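Local coordinates for probable leucine/isoleucine/valine-binding protein (Rhodopirellula baltica, PDB 4KV7), which probably binds a small ligand, perhaps a branched-chain amino acid, as a periplasmic binding protein of the leucine-binding family, at residues A[272-277]-A[302-307]; A[133-138]-A[247-252]. The protein carries 1 engineered substitution. All coordinates share one frame; numbering follows the deposited sequence.

Contact 1. Residues A[272-277]-A[302-307]; sequences VVPHFD and VSLEGY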
# COMPACT_ATOMS: atom_id res chain seq x y z
N VAL A 272 5.10 -3.44 3.30
CA VAL A 272 5.61 -3.83 1.99
C VAL A 272 6.89 -3.06 1.65
O VAL A 272 7.37 -3.13 0.51
CB VAL A 272 4.55 -3.65 0.89
CG1 VAL A 272 3.36 -4.57 1.16
CG2 VAL A 272 4.11 -2.19 0.79
N VAL A 273 7.42 -2.36 2.64
CA VAL A 273 8.67 -1.61 2.54
C VAL A 273 9.46 -1.88 3.82
O VAL A 273 8.86 -2.23 4.85
CB VAL A 273 8.42 -0.08 2.40
CG1 VAL A 273 7.71 0.23 1.09
CG2 VAL A 273 7.62 0.45 3.59
N PRO A 274 10.78 -1.71 3.79
CA PRO A 274 11.57 -1.80 5.03
C PRO A 274 11.25 -0.63 5.94
O PRO A 274 10.48 0.27 5.59
CB PRO A 274 13.01 -1.75 4.52
CG PRO A 274 12.92 -0.98 3.25
CD PRO A 274 11.62 -1.40 2.63
N HIS A 275 11.81 -0.64 7.15
CA HIS A 275 11.47 0.40 8.10
C HIS A 275 12.11 1.71 7.66
O HIS A 275 13.24 1.73 7.19
CB HIS A 275 11.93 0.04 9.50
CG HIS A 275 11.20 0.79 10.56
ND1 HIS A 275 11.38 2.14 10.76
CD2 HIS A 275 10.23 0.41 11.42
CE1 HIS A 275 10.57 2.55 11.73
NE2 HIS A 275 9.87 1.52 12.14
N PHE A 276 11.39 2.82 7.83
CA PHE A 276 11.92 4.12 7.43
C PHE A 276 13.09 4.59 8.29
O PHE A 276 13.76 5.56 7.94
CB PHE A 276 10.82 5.18 7.36
CG PHE A 276 9.96 5.27 8.59
CD1 PHE A 276 10.41 5.92 9.72
CD2 PHE A 276 8.68 4.71 8.60
CE1 PHE A 276 9.60 6.02 10.84
CE2 PHE A 276 7.88 4.81 9.71
CZ PHE A 276 8.33 5.46 10.84
N ASP A 277 13.35 3.88 9.39
CA ASP A 277 14.53 4.17 10.21
C ASP A 277 15.73 3.30 9.83
O ASP A 277 16.80 3.43 10.43
CB ASP A 277 14.21 4.00 11.70
CG ASP A 277 13.29 5.09 12.24
OD1 ASP A 277 13.30 6.22 11.70
OD2 ASP A 277 12.57 4.83 13.23
N VAL A 302 4.11 4.78 4.40
CA VAL A 302 3.34 5.15 3.22
C VAL A 302 4.16 6.02 2.28
O VAL A 302 4.27 5.74 1.08
CB VAL A 302 2.02 5.85 3.62
CG1 VAL A 302 1.24 6.25 2.38
CG2 VAL A 302 1.16 4.94 4.51
N SER A 303 4.77 7.08 2.81
CA SER A 303 5.57 7.91 1.92
C SER A 303 6.84 7.20 1.46
O SER A 303 7.32 7.48 0.37
CB SER A 303 5.89 9.28 2.53
OG SER A 303 6.57 9.17 3.76
N LEU A 304 7.39 6.28 2.26
CA LEU A 304 8.51 5.49 1.79
C LEU A 304 8.09 4.67 0.57
O LEU A 304 8.83 4.59 -0.41
CB LEU A 304 9.04 4.59 2.90
CG LEU A 304 10.11 3.57 2.51
CD1 LEU A 304 11.30 4.25 1.84
CD2 LEU A 304 10.57 2.83 3.75
N GLU A 305 6.90 4.07 0.60
CA GLU A 305 6.41 3.36 -0.58
C GLU A 305 6.27 4.30 -1.79
O GLU A 305 6.65 3.95 -2.90
CB GLU A 305 5.10 2.63 -0.29
CG GLU A 305 4.60 1.78 -1.44
CD GLU A 305 3.41 0.92 -1.09
OE1 GLU A 305 3.03 0.84 0.10
OE2 GLU A 305 2.82 0.31 -2.02
N GLY A 306 5.72 5.49 -1.57
CA GLY A 306 5.57 6.44 -2.66
C GLY A 306 6.91 6.84 -3.26
O GLY A 306 7.08 6.94 -4.48
N TYR A 307 7.89 7.05 -2.38
CA TYR A 307 9.24 7.37 -2.81
C TYR A 307 9.85 6.25 -3.66
O TYR A 307 10.47 6.50 -4.68
CB TYR A 307 10.12 7.69 -1.59
CG TYR A 307 11.56 7.94 -1.94
CD1 TYR A 307 11.97 9.17 -2.44
CD2 TYR A 307 12.51 6.94 -1.79
CE1 TYR A 307 13.29 9.39 -2.77
CE2 TYR A 307 13.83 7.16 -2.11
CZ TYR A 307 14.22 8.37 -2.61
OH TYR A 307 15.55 8.55 -2.92

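Contact 2. Residues A[133-138]-A[247-252]; sequences NYRASY and AVSFVG. With FMT (formic acid), chain B.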
# COMPACT_ATOMS: atom_id res chain seq x y z
N ASN A 133 3.18 -3.49 -10.74
CA ASN A 133 3.20 -3.29 -9.30
C ASN A 133 4.60 -3.32 -8.71
O ASN A 133 5.46 -4.06 -9.19
CB ASN A 133 2.37 -4.39 -8.63
CG ASN A 133 0.96 -4.47 -9.19
OD1 ASN A 133 0.18 -3.52 -9.05
ND2 ASN A 133 0.63 -5.59 -9.81
N TYR A 134 4.81 -2.52 -7.67
CA TYR A 134 5.98 -2.65 -6.82
C TYR A 134 5.75 -3.67 -5.69
O TYR A 134 6.53 -4.60 -5.50
CB TYR A 134 6.42 -1.28 -6.21
CG TYR A 134 7.19 -1.50 -4.93
CD1 TYR A 134 8.45 -2.06 -4.95
CD2 TYR A 134 6.61 -1.24 -3.69
CE1 TYR A 134 9.14 -2.35 -3.78
CE2 TYR A 134 7.29 -1.52 -2.51
CZ TYR A 134 8.55 -2.08 -2.57
OH TYR A 134 9.25 -2.39 -1.41
N ARG A 135 4.68 -3.47 -4.93
CA ARG A 135 4.55 -4.09 -3.60
C ARG A 135 4.07 -5.52 -3.60
O ARG A 135 3.35 -5.97 -4.49
CB ARG A 135 3.62 -3.25 -2.72
CG ARG A 135 2.23 -3.04 -3.32
CD ARG A 135 1.11 -3.05 -2.28
NE ARG A 135 1.19 -1.90 -1.38
CZ ARG A 135 0.51 -1.77 -0.25
NH1 ARG A 135 0.69 -0.70 0.51
NH2 ARG A 135 -0.34 -2.72 0.13
N ALA A 136 4.46 -6.23 -2.55
CA ALA A 136 3.90 -7.54 -2.23
C ALA A 136 2.39 -7.44 -2.08
O ALA A 136 1.83 -6.35 -1.87
CB ALA A 136 4.53 -8.05 -0.93
N SER A 137 1.73 -8.58 -2.16
CA SER A 137 0.28 -8.66 -2.18
C SER A 137 -0.33 -8.92 -0.80
O SER A 137 0.37 -9.30 0.14
CB SER A 137 -0.14 -9.80 -3.10
OG SER A 137 0.16 -11.04 -2.47
N TYR A 138 -1.65 -8.75 -0.70
CA TYR A 138 -2.35 -9.10 0.54
C TYR A 138 -2.26 -10.60 0.80
O TYR A 138 -2.19 -11.02 1.96
CB TYR A 138 -3.81 -8.63 0.56
CG TYR A 138 -3.99 -7.13 0.47
CD1 TYR A 138 -3.18 -6.26 1.20
CD2 TYR A 138 -4.97 -6.58 -0.33
CE1 TYR A 138 -3.34 -4.89 1.12
CE2 TYR A 138 -5.15 -5.22 -0.41
CZ TYR A 138 -4.32 -4.37 0.31
OH TYR A 138 -4.43 -3.01 0.23
N ALA A 247 -2.27 -5.77 11.69
CA ALA A 247 -2.74 -4.86 10.65
C ALA A 247 -1.99 -5.11 9.36
O ALA A 247 -0.76 -5.20 9.35
CB ALA A 247 -2.53 -3.43 11.09
N VAL A 248 -2.71 -5.20 8.25
CA VAL A 248 -2.03 -5.25 6.95
C VAL A 248 -1.47 -3.87 6.62
O VAL A 248 -1.82 -2.85 7.25
CB VAL A 248 -2.92 -5.78 5.81
CG1 VAL A 248 -3.39 -7.21 6.10
CG2 VAL A 248 -4.09 -4.86 5.53
N SER A 249 -0.63 -3.83 5.59
CA SER A 249 0.06 -2.62 5.18
C SER A 249 -0.86 -1.42 4.97
O SER A 249 -0.54 -0.29 5.38
CB SER A 249 0.81 -2.91 3.88
OG SER A 249 -0.11 -3.36 2.90
N PHE A 250 -1.98 -1.66 4.31
CA PHE A 250 -2.89 -0.61 3.87
C PHE A 250 -3.55 0.12 5.04
O PHE A 250 -4.01 1.24 4.86
CB PHE A 250 -3.97 -1.24 2.97
CG PHE A 250 -4.85 -0.24 2.25
CD1 PHE A 250 -6.01 0.25 2.83
CD2 PHE A 250 -4.52 0.18 0.97
CE1 PHE A 250 -6.81 1.15 2.17
CE2 PHE A 250 -5.31 1.09 0.30
CZ PHE A 250 -6.46 1.58 0.91
N VAL A 251 -3.62 -0.50 6.22
CA VAL A 251 -4.23 0.16 7.37
C VAL A 251 -3.59 1.52 7.63
O VAL A 251 -4.29 2.48 7.94
CB VAL A 251 -4.11 -0.73 8.64
CG1 VAL A 251 -4.59 0.01 9.88
CG2 VAL A 251 -4.90 -2.01 8.45
N GLY A 252 -2.27 1.59 7.48
CA GLY A 252 -1.52 2.80 7.79
C GLY A 252 -1.05 2.77 9.23
O GLY A 252 -1.70 3.33 10.12
C FMT B . -7.40 -1.31 -0.19
O1 FMT B . -6.64 -2.05 -0.83
O2 FMT B . -8.41 -0.76 -0.64

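Contact 1. Residues A[272-277]-A[302-307]
Leu304 reaches from its helix to the loop 272-277, where its side chain and that of Val273 run antiparallel alongside each other. Its first torsion (chi1 173°) sets CG anti to its own backbone N and points the branch at the loop; the second (chi2 56°) turns CD2 onto it. Leu304 CD2 packs 3.8 Å from Val273 CG2 and also touches Phe276 CB. The same methyl lies 3.2 Å from Pro274 O. A branched aliphatic side chain suits this place, because it is met mainly by methyl, ring and backbone carbons of the loop, with Pro274 O close by. Val273 divides its two methyls: CG2 goes to Leu304, while CG1 lies over the helix backbone, 3.8 Å from Glu305 CA. The loop follows strand 268-271 and precedes helix 281-293, and its position is consistent with one of the three crossovers that join the two lobes in a type I periplasmic binding protein; here it lies against helix 301-319. An alanine in place of Val273 would probably open a gap between loop and helix, leaving the Leu304 branch less confined. Glu305 lies roughly perpendicular to Val273 and runs extended to its buried carboxylate. Both oxygens face Arg135, the salt bridge running from OE2 to Arg135 NE, while the Val272 CG2 methyl packs 3.3 Å from Glu305 OE1.

Contact 2. Residues A[133-138]-A[247-252]
The hydroxyl end of Tyr138 reaches Phe250, and a formic acid molecule, probably from the crystallisation liquor, lies against both side chains. Over one face of Phe250 sits the formic acid carbon, 3.1 Å above the ring plane and over its centre. Tyr138 offers its edge instead: its OH gives a hydrogen bond of 2.6 Å to formic acid O1, which lies in the plane of the ring, and Ser249 OG is also near that plane, 4.0 Å from Tyr138 CE1. Between the two aromatic residues the closest approach is Tyr138 OH to Phe250 CD2, 3.3 Å. Tyrosine suits its place by supplying both an apolar ring and a donor, phenylalanine by providing a flat, apolar platform. Tyr168 meets both rings, and Val248 CG2 touches Tyr138 CE1 at 4.5 Å.

Arg135 makes the polar link. Its chain bends at chi2 and chi3, bringing NH2 within 2.9 Å of Ser249 OG, yet the N-H...O angle of 122° makes this bond weak. Glu305 is its stronger partner, with NE and NH1 both facing that carboxylate, and Phe116 adds a cation-pi contact; Ser249 OG is also bonded to Glu141. Serine, small and polar, can serve both neighbours within a buried space. Thr95 and Tyr68 also hydrogen-bond to the formic acid. Such an aromatic and hydroxyl-lined pocket, built from loops that follow strands, is consistent with the ligand cleft between the lobes of a periplasmic binding protein.

Both contacts are buried, but contact 2 lies nearer the middle of the chain, its centre about 4 Å from the chain centre against about 10 Å for contact 1, whose loop also reaches partly exposed residues. Contact 1 sets a loop on a helix by apolar packing without a cross hydrogen bond; contact 2 joins two loops, each leading into a helix, with aromatic rings and polar groups round a bound molecule. The two are tied directly, since Glu305 of contact 1 pairs with Arg135 of contact 2, and Tyr134 OH probably bonds to Val272 O. Two probable crossovers, 272-277 and 133-138, are thereby linked beside the bound molecule.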